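Local coordinates for restriction endonuclease Hpy99I (Helicobacter pylori, PDB 3GOX), which cleaves double-stranded DNA at a short pseudopalindromic target as a type II restriction endonuclease of the beta-beta-alpha-Me class, at residues 21-25 with 26-30; 66-70 with 71-75; 109-112 with 113-116; 168-172 with 173-177; 182-185 with 186-189. All blocks are in the same frame, centred on the assembly; numbering follows the deposited sequence. Where two conformers were deposited one is given.

Interaction 1 (21-25 with 26-30)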
# COMPACT_ATOMS: atom_id res chain seq x y z
N LYS A 21 -31.86 -8.54 -13.17
CA LYS A 21 -32.70 -9.43 -12.38
C LYS A 21 -32.46 -10.89 -12.70
O LYS A 21 -32.55 -11.73 -11.82
CB LYS A 21 -34.18 -9.12 -12.61
CG LYS A 21 -34.63 -7.78 -12.06
CD LYS A 21 -36.12 -7.52 -12.38
CE LYS A 21 -37.03 -8.22 -11.40
NZ LYS A 21 -38.37 -7.57 -11.35
N ASN A 22 -32.18 -11.18 -13.97
CA ASN A 22 -32.03 -12.54 -14.47
C ASN A 22 -30.81 -12.60 -15.38
O ASN A 22 -30.11 -11.60 -15.55
CB ASN A 22 -33.28 -12.94 -15.28
CG ASN A 22 -34.57 -12.51 -14.62
OD1 ASN A 22 -34.88 -12.95 -13.52
ND2 ASN A 22 -35.33 -11.64 -15.29
N GLN A 23 -30.55 -13.77 -15.95
CA GLN A 23 -29.46 -13.95 -16.90
C GLN A 23 -29.73 -13.21 -18.20
O GLN A 23 -30.78 -13.39 -18.83
CB GLN A 23 -29.27 -15.43 -17.22
CG GLN A 23 -27.97 -15.77 -17.97
CD GLN A 23 -26.76 -15.94 -17.06
OE1 GLN A 23 -26.90 -16.27 -15.87
NE2 GLN A 23 -25.56 -15.77 -17.63
N LEU A 24 -28.76 -12.42 -18.63
CA LEU A 24 -28.82 -11.70 -19.89
C LEU A 24 -27.59 -12.08 -20.71
O LEU A 24 -26.56 -11.42 -20.65
CB LEU A 24 -28.88 -10.19 -19.64
CG LEU A 24 -30.07 -9.69 -18.82
CD1 LEU A 24 -29.88 -8.25 -18.32
CD2 LEU A 24 -31.39 -9.84 -19.57
N GLY A 25 -27.70 -13.17 -21.46
CA GLY A 25 -26.57 -13.70 -22.22
C GLY A 25 -25.43 -14.07 -21.29
O GLY A 25 -25.58 -14.96 -20.45
N ASN A 26 -24.31 -13.35 -21.42
CA ASN A 26 -23.12 -13.58 -20.58
C ASN A 26 -23.24 -13.00 -19.19
O ASN A 26 -22.41 -13.29 -18.33
CB ASN A 26 -21.87 -12.93 -21.21
CG ASN A 26 -21.50 -13.53 -22.53
OD1 ASN A 26 -21.58 -14.74 -22.73
ND2 ASN A 26 -21.03 -12.67 -23.44
N ILE A 27 -24.27 -12.16 -18.98
CA ILE A 27 -24.40 -11.38 -17.75
C ILE A 27 -25.22 -12.13 -16.71
O ILE A 27 -26.40 -12.39 -16.93
CB ILE A 27 -25.07 -10.04 -18.04
CG1 ILE A 27 -24.30 -9.28 -19.12
CG2 ILE A 27 -25.21 -9.22 -16.76
CD1 ILE A 27 -22.86 -8.99 -18.81
N VAL A 28 -24.60 -12.46 -15.58
CA VAL A 28 -25.30 -13.19 -14.52
C VAL A 28 -26.20 -12.26 -13.70
O VAL A 28 -25.99 -11.05 -13.64
CB VAL A 28 -24.34 -13.93 -13.55
CG1 VAL A 28 -23.56 -15.01 -14.30
CG2 VAL A 28 -23.43 -12.95 -12.79
N PRO A 29 -27.22 -12.83 -13.03
CA PRO A 29 -28.03 -12.02 -12.15
C PRO A 29 -27.21 -11.26 -11.11
O PRO A 29 -26.18 -11.74 -10.68
CB PRO A 29 -28.98 -13.02 -11.49
CG PRO A 29 -29.05 -14.12 -12.46
CD PRO A 29 -27.70 -14.23 -13.06
N ASN A 30 -27.69 -10.06 -10.76
CA ASN A 30 -27.08 -9.18 -9.76
C ASN A 30 -25.84 -8.45 -10.23
O ASN A 30 -25.23 -7.69 -9.48
CB ASN A 30 -26.82 -9.90 -8.43
CG ASN A 30 -28.08 -10.43 -7.81
OD1 ASN A 30 -29.12 -9.82 -7.96
ND2 ASN A 30 -27.99 -11.57 -7.15
O HOH W 1 -31.27 -10.69 -9.17
O HOH W 2 -22.69 -16.30 -17.48
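L24 and I27 form an antiparallel hydrogen-bonded pair closing a type II' beta turn, with L24 N giving a nearly straight bond to I27 O (2.9 Å) in the carbonyl plane, whereas I27 N reaches L24 O (2.9 Å) from well above that carbonyl's plane. G25 takes up the positive phi (61°) that the first corner of such a turn demands. On one side of the hairpin, CB of L24 lies 4.1 Å from CB of I27, and both side chains continue onto F47 and K54. The turn is the tip of a beta hairpin-like connection between strands 17-20 and 32-39 of the SH3-like sheet; its apolar pair packs on strands 42-47 and 52-57, while V28 meets I83. Q23 folds back along the other side: its chain bends at chi2 (84°), bringing NE2 to G25 O (2.9 Å) in an almost linear bond in the plane of Q23's own amide. The same NE2 donates to a water that also bonds N26 O. OE1 of Q23 meanwhile rests 3.6 Å from CD of P29, whose CG approaches N22 C. A second water links K21 O with N30 OD1, and the amide of N22 turns away to E60.

Interaction 2 (66-70 with 71-75). With nucleotides of chain D.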
# COMPACT_ATOMS: atom_id res chain seq x y z
N ILE A 66 -26.57 2.94 -4.98
CA ILE A 66 -25.16 2.60 -4.72
C ILE A 66 -24.69 3.06 -3.34
O ILE A 66 -23.77 2.46 -2.77
CB ILE A 66 -24.22 3.15 -5.83
CG1 ILE A 66 -24.30 4.66 -5.98
CG2 ILE A 66 -24.47 2.39 -7.14
CD1 ILE A 66 -23.38 5.24 -7.06
N TYR A 67 -25.29 4.12 -2.80
CA TYR A 67 -24.89 4.65 -1.50
C TYR A 67 -25.48 3.91 -0.31
O TYR A 67 -25.15 4.24 0.84
CB TYR A 67 -25.18 6.14 -1.44
CG TYR A 67 -24.47 6.90 -2.53
CD1 TYR A 67 -23.08 6.88 -2.63
CD2 TYR A 67 -25.18 7.57 -3.51
CE1 TYR A 67 -22.42 7.57 -3.65
CE2 TYR A 67 -24.53 8.26 -4.52
CZ TYR A 67 -23.16 8.24 -4.59
OH TYR A 67 -22.57 8.94 -5.63
N ARG A 68 -26.35 2.94 -0.57
CA ARG A 68 -26.81 2.02 0.47
C ARG A 68 -26.29 0.62 0.17
O ARG A 68 -27.01 -0.38 0.31
CB ARG A 68 -28.33 2.06 0.60
CG ARG A 68 -28.82 3.36 1.25
CD ARG A 68 -30.28 3.34 1.58
NE ARG A 68 -31.09 3.52 0.38
CZ ARG A 68 -32.36 3.17 0.28
NH1 ARG A 68 -32.98 2.59 1.30
NH2 ARG A 68 -33.02 3.38 -0.86
N THR A 69 -25.03 0.58 -0.24
CA THR A 69 -24.26 -0.65 -0.37
C THR A 69 -22.90 -0.42 0.28
O THR A 69 -22.48 0.73 0.45
CB THR A 69 -24.04 -1.08 -1.86
OG1 THR A 69 -23.12 -0.19 -2.49
CG2 THR A 69 -25.34 -1.13 -2.64
N GLY A 70 -22.24 -1.51 0.67
CA GLY A 70 -20.89 -1.47 1.22
C GLY A 70 -20.91 -1.41 2.73
O GLY A 70 -21.86 -1.88 3.37
N LYS A 71 -19.88 -0.82 3.30
CA LYS A 71 -19.77 -0.73 4.75
C LYS A 71 -21.03 -0.12 5.36
O LYS A 71 -21.46 0.95 4.98
CB LYS A 71 -18.55 0.11 5.12
CG LYS A 71 -18.36 0.25 6.63
CD LYS A 71 -17.10 1.02 7.01
CE LYS A 71 -15.93 0.08 7.18
NZ LYS A 71 -14.71 0.80 7.65
N GLY A 72 -21.60 -0.84 6.32
CA GLY A 72 -22.79 -0.38 7.03
C GLY A 72 -24.08 -0.97 6.49
O GLY A 72 -25.17 -0.69 7.03
N TYR A 73 -23.97 -1.77 5.43
CA TYR A 73 -25.13 -2.33 4.71
C TYR A 73 -25.01 -3.84 4.51
O TYR A 73 -23.95 -4.42 4.75
CB TYR A 73 -25.34 -1.59 3.36
CG TYR A 73 -25.54 -0.10 3.56
CD1 TYR A 73 -26.78 0.42 3.86
CD2 TYR A 73 -24.46 0.78 3.50
CE1 TYR A 73 -26.97 1.77 4.09
CE2 TYR A 73 -24.64 2.14 3.73
CZ TYR A 73 -25.89 2.63 4.03
OH TYR A 73 -26.12 3.98 4.26
N ASP A 74 -26.12 -4.45 4.10
CA ASP A 74 -26.26 -5.91 3.95
C ASP A 74 -25.52 -6.46 2.73
O ASP A 74 -25.13 -7.64 2.73
CB ASP A 74 -27.74 -6.30 3.80
CG ASP A 74 -28.48 -6.43 5.14
OD1 ASP A 74 -27.93 -6.09 6.20
OD2 ASP A 74 -29.65 -6.86 5.10
N LYS A 75 -25.37 -5.62 1.70
CA LYS A 75 -24.81 -6.03 0.42
C LYS A 75 -23.74 -5.05 -0.01
O LYS A 75 -23.72 -3.91 0.44
CB LYS A 75 -25.89 -6.11 -0.66
CG LYS A 75 -27.03 -7.07 -0.33
CD LYS A 75 -28.16 -6.99 -1.34
CE LYS A 75 -29.27 -8.00 -1.05
NZ LYS A 75 -30.39 -7.93 -2.01
P DG D 4 -12.18 2.86 5.74
OP1 DG D 4 -13.62 2.47 5.78
OP2 DG D 4 -11.26 2.37 6.81
O5' DG D 4 -11.61 2.43 4.32
C5' DG D 4 -12.06 3.08 3.14
C4' DG D 4 -11.20 2.72 1.95
O4' DG D 4 -9.83 3.12 2.20
C3' DG D 4 -11.12 1.24 1.58
O3' DG D 4 -10.80 1.14 0.19
C2' DG D 4 -9.95 0.77 2.43
C1' DG D 4 -9.01 1.96 2.33
N9 DG D 4 -8.14 2.16 3.48
C8 DG D 4 -8.49 2.15 4.81
N7 DG D 4 -7.50 2.43 5.61
C5 DG D 4 -6.42 2.64 4.76
C6 DG D 4 -5.07 3.00 5.05
O6 DG D 4 -4.55 3.24 6.15
N1 DG D 4 -4.31 3.08 3.89
C2 DG D 4 -4.77 2.87 2.62
N2 DG D 4 -3.88 2.98 1.63
N3 DG D 4 -6.03 2.55 2.33
C4 DG D 4 -6.79 2.46 3.45
O HOH W 3 -26.84 6.38 1.99
O HOH W 4 -27.15 -3.18 0.63
O HOH W 5 -21.15 2.25 2.48
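The Y73 ring lies flat over the backbone of R68, whose CA stands 3.6 Å from the ring centroid and only 9° off the ring normal, a CH-pi contact over the middle of the face. CG of Y73 is anti to its carbonyl carbon (chi1 -57°), which swings the ring back across the preceding residues. The aliphatic start of R68 crosses the ring obliquely, R68 CG 3.7 Å from Y73 CE1, and its guanidinium stands almost perpendicular to the ring; NE is engaged by D65 in a salt bridge. The ring belongs to the last residue of a type II beta turn from G70 to Y73, in which Y73 N donates to G70 O (3.0 Å). G72 supplies the positive phi at the turn's third position. G70 N makes a straighter bond to K75 O (2.8 Å), so the same glycine is tied to the returning chain through both its N-H and its carbonyl. One water donates to T69 O and to K71 O. At the apex K71 reaches outward, and its NZ bonds OP1 of DG4 of chain D (2.7 Å); D96 and T102 hold the same amine, which probably fixes its position. The loop joins strand 61-63 to strand 75-77, with T69 and K75 packed against strand 84-86, I66 and T69 touching V151 of the second subunit, and Y67 touching its K134.

Interaction 3 (109-112 with 113-116). With ZN (zinc ion), chain E; nucleotides of chain D.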
# COMPACT_ATOMS: atom_id res chain seq x y z
N GLU A 109 -14.76 -14.88 -4.48
CA GLU A 109 -14.53 -15.51 -5.78
C GLU A 109 -13.43 -14.79 -6.57
O GLU A 109 -12.55 -15.44 -7.13
CB GLU A 109 -15.82 -15.59 -6.60
CG GLU A 109 -16.83 -16.57 -6.03
CD GLU A 109 -16.25 -17.95 -5.85
OE1 GLU A 109 -15.76 -18.52 -6.85
OE2 GLU A 109 -16.28 -18.47 -4.71
N CYS A 110 -13.47 -13.47 -6.61
CA CYS A 110 -12.48 -12.70 -7.36
C CYS A 110 -11.12 -12.75 -6.68
O CYS A 110 -10.09 -12.68 -7.35
CB CYS A 110 -12.96 -11.25 -7.58
SG CYS A 110 -14.34 -11.10 -8.76
N ARG A 111 -11.09 -12.91 -5.35
CA ARG A 111 -9.82 -13.03 -4.62
C ARG A 111 -9.08 -14.31 -4.99
O ARG A 111 -7.86 -14.35 -4.87
CB ARG A 111 -10.02 -12.98 -3.12
CG ARG A 111 -10.39 -11.61 -2.55
CD ARG A 111 -9.29 -10.55 -2.63
NE ARG A 111 -8.04 -10.98 -2.03
CZ ARG A 111 -6.92 -10.28 -2.04
NH1 ARG A 111 -6.88 -9.05 -2.55
NH2 ARG A 111 -5.83 -10.80 -1.50
N LYS A 112 -9.79 -15.34 -5.44
CA LYS A 112 -9.11 -16.59 -5.86
C LYS A 112 -8.09 -16.35 -6.98
O LYS A 112 -7.00 -16.92 -6.97
CB LYS A 112 -10.13 -17.63 -6.31
CG LYS A 112 -10.97 -18.17 -5.19
CD LYS A 112 -11.94 -19.24 -5.68
CE LYS A 112 -12.86 -19.74 -4.56
NZ LYS A 112 -14.11 -20.37 -5.10
N ASN A 113 -8.46 -15.48 -7.90
CA ASN A 113 -7.63 -15.13 -9.05
C ASN A 113 -6.52 -14.14 -8.68
O ASN A 113 -5.47 -14.12 -9.31
CB ASN A 113 -8.53 -14.58 -10.15
CG ASN A 113 -9.67 -15.52 -10.48
OD1 ASN A 113 -10.84 -15.26 -10.15
ND2 ASN A 113 -9.33 -16.65 -11.08
N ILE A 114 -6.78 -13.30 -7.70
CA ILE A 114 -5.78 -12.37 -7.18
C ILE A 114 -4.74 -13.10 -6.33
O ILE A 114 -3.54 -12.85 -6.46
CB ILE A 114 -6.44 -11.24 -6.37
CG1 ILE A 114 -7.21 -10.31 -7.30
CG2 ILE A 114 -5.37 -10.46 -5.59
CD1 ILE A 114 -8.22 -9.41 -6.61
N ASP A 115 -5.20 -14.02 -5.49
CA ASP A 115 -4.31 -14.82 -4.65
C ASP A 115 -3.45 -15.83 -5.44
O ASP A 115 -2.31 -16.09 -5.09
CB ASP A 115 -5.11 -15.59 -3.59
CG ASP A 115 -5.68 -14.70 -2.51
OD1 ASP A 115 -5.14 -13.59 -2.28
OD2 ASP A 115 -6.66 -15.12 -1.86
N GLY A 116 -4.02 -16.40 -6.49
CA GLY A 116 -3.31 -17.39 -7.30
C GLY A 116 -2.80 -18.57 -6.50
O GLY A 116 -3.51 -19.07 -5.61
ZN ZN E . -16.10 -10.28 -7.45
P DG D 7 -2.68 -8.49 -3.04
OP1 DG D 7 -2.49 -8.98 -4.43
OP2 DG D 7 -3.95 -8.78 -2.33
O5' DG D 7 -1.49 -9.05 -2.16
C5' DG D 7 -0.15 -8.74 -2.50
C4' DG D 7 0.80 -9.21 -1.42
O4' DG D 7 0.40 -8.61 -0.16
C3' DG D 7 0.82 -10.72 -1.15
O3' DG D 7 2.11 -11.06 -0.62
C2' DG D 7 -0.25 -10.87 -0.09
C1' DG D 7 -0.06 -9.61 0.74
N9 DG D 7 -1.29 -9.12 1.38
C8 DG D 7 -2.58 -9.29 0.92
N7 DG D 7 -3.48 -8.81 1.74
C5 DG D 7 -2.75 -8.28 2.79
C6 DG D 7 -3.18 -7.64 3.99
O6 DG D 7 -4.34 -7.45 4.38
N1 DG D 7 -2.11 -7.24 4.77
C2 DG D 7 -0.78 -7.43 4.46
N2 DG D 7 0.10 -6.95 5.35
N3 DG D 7 -0.36 -8.04 3.36
C4 DG D 7 -1.39 -8.44 2.58
O HOH W 6 -8.05 -13.37 -0.27
O HOH W 7 -6.20 -18.90 -5.32
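R111 curls back along its own helix to meet D115 and a DNA phosphate together. Bends at chi2 (-67°) and chi3 bring R111 NH2 to OD1 of D115 at 3.0 Å, a salt bridge whose hydrogen bond is weak, with an N-H...O angle of only 121°; the guanidinium and carboxylate planes stand 74° apart. The better-directed bonds go to OP2 of DG7 of chain D, which lies at the guanidinium edge and takes R111 NH1 (3.0 Å) and R111 NH2 (2.9 Å). CG2 of I114 lies over one face of the group, toward its rim, 3.7 Å from R111 NH1, and a water bridges R111 NE and D115 OD2. D115 N bonds R111 O (2.8 Å), keeping the two side chains one helical turn apart. K112 and E109 form a separate salt bridge. G116 leaves the helix with positive phi, its N still bonded to K112 O. C110 SG binds zinc at 2.3 Å with C78, C81 and C107, completing a Cys4 zinc site of paired CxxC motifs from which helix 108-115 carries R111 to the DNA backbone.

Interaction 4 (168-172 with 173-177). With ZN (zinc ion), chain F; NA (sodium ion), chain G; nucleotides of chain D; nucleotides of chain C.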
# COMPACT_ATOMS: atom_id res chain seq x y z
N GLU A 168 12.08 -13.32 -2.83
CA GLU A 168 13.02 -12.95 -1.76
C GLU A 168 12.30 -12.43 -0.52
O GLU A 168 11.09 -12.13 -0.56
CB GLU A 168 14.02 -11.89 -2.24
CG GLU A 168 14.87 -12.39 -3.42
CD GLU A 168 15.73 -11.32 -4.08
OE1 GLU A 168 16.06 -10.30 -3.44
OE2 GLU A 168 16.12 -11.54 -5.25
N TRP A 169 13.06 -12.35 0.57
CA TRP A 169 12.65 -11.61 1.74
C TRP A 169 12.72 -10.14 1.41
O TRP A 169 13.76 -9.62 1.03
CB TRP A 169 13.56 -11.94 2.94
CG TRP A 169 13.28 -13.28 3.53
CD1 TRP A 169 13.87 -14.47 3.21
CD2 TRP A 169 12.31 -13.58 4.55
NE1 TRP A 169 13.33 -15.48 3.96
CE2 TRP A 169 12.38 -14.97 4.80
CE3 TRP A 169 11.41 -12.80 5.29
CZ2 TRP A 169 11.58 -15.60 5.75
CZ3 TRP A 169 10.60 -13.43 6.23
CH2 TRP A 169 10.70 -14.81 6.46
N ILE A 170 11.57 -9.46 1.57
CA ILE A 170 11.44 -8.04 1.27
C ILE A 170 10.60 -7.40 2.38
O ILE A 170 9.93 -8.09 3.17
CB ILE A 170 10.79 -7.76 -0.13
CG1 ILE A 170 9.36 -8.33 -0.23
CG2 ILE A 170 11.67 -8.32 -1.27
CD1 ILE A 170 8.66 -7.99 -1.55
N CYS A 171 10.59 -6.07 2.45
CA CYS A 171 9.77 -5.40 3.46
C CYS A 171 8.28 -5.45 3.08
O CYS A 171 7.93 -5.56 1.91
CB CYS A 171 10.26 -3.97 3.74
SG CYS A 171 9.81 -2.73 2.49
N ASP A 172 7.44 -5.42 4.10
CA ASP A 172 5.97 -5.47 3.94
C ASP A 172 5.48 -4.30 3.09
O ASP A 172 4.55 -4.46 2.31
CB ASP A 172 5.31 -5.47 5.34
CG ASP A 172 3.78 -5.51 5.30
OD1 ASP A 172 3.20 -6.60 5.14
OD2 ASP A 172 3.15 -4.45 5.53
N SER A 173 6.11 -3.14 3.23
CA SER A 173 5.75 -1.98 2.42
C SER A 173 5.91 -2.29 0.93
O SER A 173 4.98 -2.07 0.12
CB SER A 173 6.61 -0.80 2.83
OG SER A 173 6.40 0.35 2.04
N CYS A 174 7.06 -2.81 0.53
CA CYS A 174 7.30 -3.19 -0.86
C CYS A 174 6.37 -4.30 -1.32
O CYS A 174 5.85 -4.25 -2.43
CB CYS A 174 8.76 -3.62 -1.07
SG CYS A 174 9.87 -2.19 -1.14
N ASN A 175 6.16 -5.30 -0.47
CA ASN A 175 5.32 -6.43 -0.84
C ASN A 175 3.88 -5.99 -1.15
O ASN A 175 3.28 -6.43 -2.14
CB ASN A 175 5.32 -7.48 0.27
CG ASN A 175 4.62 -8.76 -0.15
OD1 ASN A 175 4.99 -9.37 -1.14
ND2 ASN A 175 3.62 -9.17 0.63
N THR A 176 3.35 -5.10 -0.31
CA THR A 176 2.00 -4.61 -0.49
C THR A 176 1.91 -3.58 -1.62
O THR A 176 0.82 -3.30 -2.13
CB THR A 176 1.42 -4.08 0.83
OG1 THR A 176 2.29 -3.11 1.42
CG2 THR A 176 1.18 -5.25 1.79
N GLY A 177 3.06 -3.03 -2.04
CA GLY A 177 3.16 -2.24 -3.26
C GLY A 177 3.13 -3.09 -4.52
O GLY A 177 2.46 -2.74 -5.50
ZN ZN F . 11.29 -2.51 0.68
NA NA G . 4.09 -10.93 -2.57
P DG D 7 -2.68 -8.49 -3.04
OP1 DG D 7 -2.49 -8.98 -4.43
OP2 DG D 7 -3.95 -8.78 -2.33
O5' DG D 7 -1.49 -9.05 -2.16
C5' DG D 7 -0.15 -8.74 -2.50
C4' DG D 7 0.80 -9.21 -1.42
O4' DG D 7 0.40 -8.61 -0.16
C3' DG D 7 0.82 -10.72 -1.15
O3' DG D 7 2.11 -11.06 -0.62
C2' DG D 7 -0.25 -10.87 -0.09
C1' DG D 7 -0.06 -9.61 0.74
N9 DG D 7 -1.29 -9.12 1.38
C8 DG D 7 -2.58 -9.29 0.92
N7 DG D 7 -3.48 -8.81 1.74
C5 DG D 7 -2.75 -8.28 2.79
C6 DG D 7 -3.18 -7.64 3.99
O6 DG D 7 -4.34 -7.45 4.38
N1 DG D 7 -2.11 -7.24 4.77
C2 DG D 7 -0.78 -7.43 4.46
N2 DG D 7 0.10 -6.95 5.35
N3 DG D 7 -0.36 -8.04 3.36
C4 DG D 7 -1.39 -8.44 2.58
P DG C 4 -0.07 -2.52 13.49
OP1 DG C 4 0.52 -2.13 14.80
OP2 DG C 4 -1.42 -2.01 13.11
O5' DG C 4 0.97 -2.11 12.36
C5' DG C 4 2.23 -2.78 12.27
C4' DG C 4 2.94 -2.45 10.98
O4' DG C 4 2.13 -2.84 9.85
C3' DG C 4 3.26 -0.98 10.73
O3' DG C 4 4.38 -0.92 9.84
C2' DG C 4 2.00 -0.49 10.04
C1' DG C 4 1.67 -1.69 9.15
N9 DG C 4 0.25 -1.88 8.85
C8 DG C 4 -0.80 -1.83 9.73
N7 DG C 4 -1.95 -2.11 9.18
C5 DG C 4 -1.64 -2.36 7.85
C6 DG C 4 -2.47 -2.74 6.75
O6 DG C 4 -3.69 -2.97 6.75
N1 DG C 4 -1.75 -2.87 5.58
C2 DG C 4 -0.40 -2.66 5.45
N2 DG C 4 0.12 -2.81 4.22
N3 DG C 4 0.40 -2.33 6.47
C4 DG C 4 -0.29 -2.20 7.62
O HOH W 8 2.98 -1.84 4.41
O HOH W 9 2.56 -8.26 3.04
O HOH W 10 3.13 -9.14 -3.73
O HOH W 11 3.05 -12.25 -4.36
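C171 and C174 share a zinc ion across the start of helix 172-180, with C171 SG 3.7 Å from C174 SG. The two reach it through different torsions: SG of C171 sits between its backbone N and carbonyl carbon (chi1 78°), whereas SG of C174 lies anti to its carbonyl carbon (chi1 -77°). SG of C171 also accepts from C174 N (3.4 Å), an N-cap bond that places a metal-bound sulfur at the helix start, and C171 O takes N175 N (3.0 Å). I170 presses CD1 against N175 CA at 3.8 Å, its side chain crossing that of N175 at about a right angle. N175 divides its amide between OD1, bound to the sodium ion (2.3 Å), and ND2, bonded to O3' of DG7 of chain D (2.7 Å), an atom that also binds the sodium. D172 reaches toward the bases: its OD1 accepts from N2 of DG7 of chain D (3.1 Å), and waters link its carboxylate to N175 ND2 and to N2 of DG4 of chain C. T176 N bonds D172 O, and R180 of the second subunit donates to T176 OG1. C140 and C143 complete the Cys4 zinc site. The strand pair 155-159 and 166-171, helix 172-180 and the ion held by D158 and N175 next to the DNA are consistent with the beta-beta-alpha-Me active site, the sodium probably occupying the catalytic metal position.

Interaction 5 (182-185 with 186-189)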
# COMPACT_ATOMS: atom_id res chain seq x y z
N LYS A 182 -0.43 -5.66 -9.20
CA LYS A 182 -0.78 -7.03 -9.61
C LYS A 182 0.46 -7.91 -9.84
O LYS A 182 0.38 -8.89 -10.57
CB LYS A 182 -1.69 -7.02 -10.85
CG LYS A 182 -2.82 -5.99 -10.79
CD LYS A 182 -3.72 -6.01 -12.03
CE LYS A 182 -4.44 -4.66 -12.26
NZ LYS A 182 -5.47 -4.72 -13.36
N ASP A 183 1.56 -7.57 -9.18
CA ASP A 183 2.84 -8.29 -9.37
C ASP A 183 3.21 -8.39 -10.86
O ASP A 183 3.86 -9.34 -11.28
CB ASP A 183 2.80 -9.73 -8.79
CG ASP A 183 2.68 -9.77 -7.27
OD1 ASP A 183 2.44 -8.74 -6.60
OD2 ASP A 183 2.80 -10.90 -6.73
N ASN A 184 2.80 -7.40 -11.65
CA ASN A 184 2.84 -7.50 -13.11
C ASN A 184 3.67 -6.36 -13.69
O ASN A 184 3.32 -5.21 -13.52
CB ASN A 184 1.41 -7.49 -13.67
CG ASN A 184 1.35 -7.76 -15.16
OD1 ASN A 184 2.35 -7.62 -15.87
ND2 ASN A 184 0.18 -8.14 -15.64
N PRO A 185 4.80 -6.69 -14.35
CA PRO A 185 5.64 -5.65 -14.96
C PRO A 185 4.91 -4.72 -15.94
O PRO A 185 5.32 -3.57 -16.09
CB PRO A 185 6.69 -6.46 -15.72
CG PRO A 185 6.78 -7.73 -14.98
CD PRO A 185 5.37 -8.03 -14.56
N LYS A 186 3.85 -5.20 -16.59
CA LYS A 186 3.01 -4.36 -17.44
C LYS A 186 2.57 -3.09 -16.71
O LYS A 186 2.66 -1.99 -17.26
CB LYS A 186 1.78 -5.14 -17.92
CG LYS A 186 0.67 -4.28 -18.55
CD LYS A 186 -0.56 -5.11 -18.87
CE LYS A 186 -1.70 -4.25 -19.36
NZ LYS A 186 -2.95 -5.03 -19.56
N PHE A 187 2.10 -3.24 -15.48
CA PHE A 187 1.57 -2.09 -14.75
C PHE A 187 2.67 -1.24 -14.14
O PHE A 187 2.51 -0.03 -13.98
CB PHE A 187 0.52 -2.54 -13.71
CG PHE A 187 -0.70 -3.15 -14.36
CD1 PHE A 187 -1.57 -2.37 -15.11
CD2 PHE A 187 -0.95 -4.51 -14.27
CE1 PHE A 187 -2.66 -2.93 -15.74
CE2 PHE A 187 -2.05 -5.08 -14.90
CZ PHE A 187 -2.90 -4.29 -15.64
N LEU A 188 3.81 -1.85 -13.84
CA LEU A 188 4.97 -1.10 -13.37
C LEU A 188 5.50 -0.20 -14.48
O LEU A 188 5.88 0.94 -14.23
CB LEU A 188 6.06 -2.05 -12.88
CG LEU A 188 5.63 -2.86 -11.65
CD1 LEU A 188 6.64 -3.97 -11.44
CD2 LEU A 188 5.50 -1.98 -10.42
N GLU A 189 5.48 -0.72 -15.70
CA GLU A 189 5.92 0.06 -16.86
C GLU A 189 4.97 1.23 -17.08
O GLU A 189 5.40 2.33 -17.40
CB GLU A 189 6.00 -0.83 -18.11
CG GLU A 189 7.16 -1.84 -18.08
CD GLU A 189 8.53 -1.23 -18.36
OE1 GLU A 189 8.66 0.02 -18.38
OE2 GLU A 189 9.50 -2.00 -18.58
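K182 lays its aliphatic end over one face of the F187 ring, with CE 3.9 Å from the centroid and CD 3.4 Å from CE2, a CH-pi contact displaced toward the ring's rim. CD of K186 lies over the opposite face, also toward the rim, so two lysine chains sandwich the phenyl group. At the ring's edge CB of N184 comes within 3.8 Å of CD2 of F187, and the N184 amide is turned 81° from the ring plane. N184 is the N-cap residue of helix 185-197: with CG anti to the backbone N (chi1 -173°), its OD1 accepts from K186 N (2.9 Å), the donor standing above the carbonyl plane. The main chain of the same residue takes F187 N on N184 O (3.0 Å), with a weaker bond from L188 N, while P185 O accepts from E189 N (2.9 Å). Farther out, K182 is the C-prime residue of a Schellman motif that ends the preceding helix, its positive phi turning the chain toward the next one, and D183 is held by R167. The second subunit covers much of this corner, with its C143 against F187 and its V191 against L188. The amine of K182 continues past the ring to bond C143 O of that subunit, so its methylenes serve the aromatic face while its amine donates to a carbonyl across the dimer interface.

From the N terminus the five contacts run in series, none nesting within or crossing another. Interaction 1 closes the loop between strands 17-20 and 32-39 of the SH3-like sheet, and interaction 2 lies in the connection between strands 61-63 and 75-77; their nearest atoms are about 6 Å apart. Interaction 3 closes no loop but spans turns of helix 108-115, starting at the first zinc site, to which C110 belongs. Interaction 4 joins strand 166-171 to helix 172-180 at the second zinc, and interaction 5 starts the helix that follows, their centres about 15 Å apart. Interactions 2, 3 and 4 each touch DNA, while 2, 4 and 5 meet the second subunit.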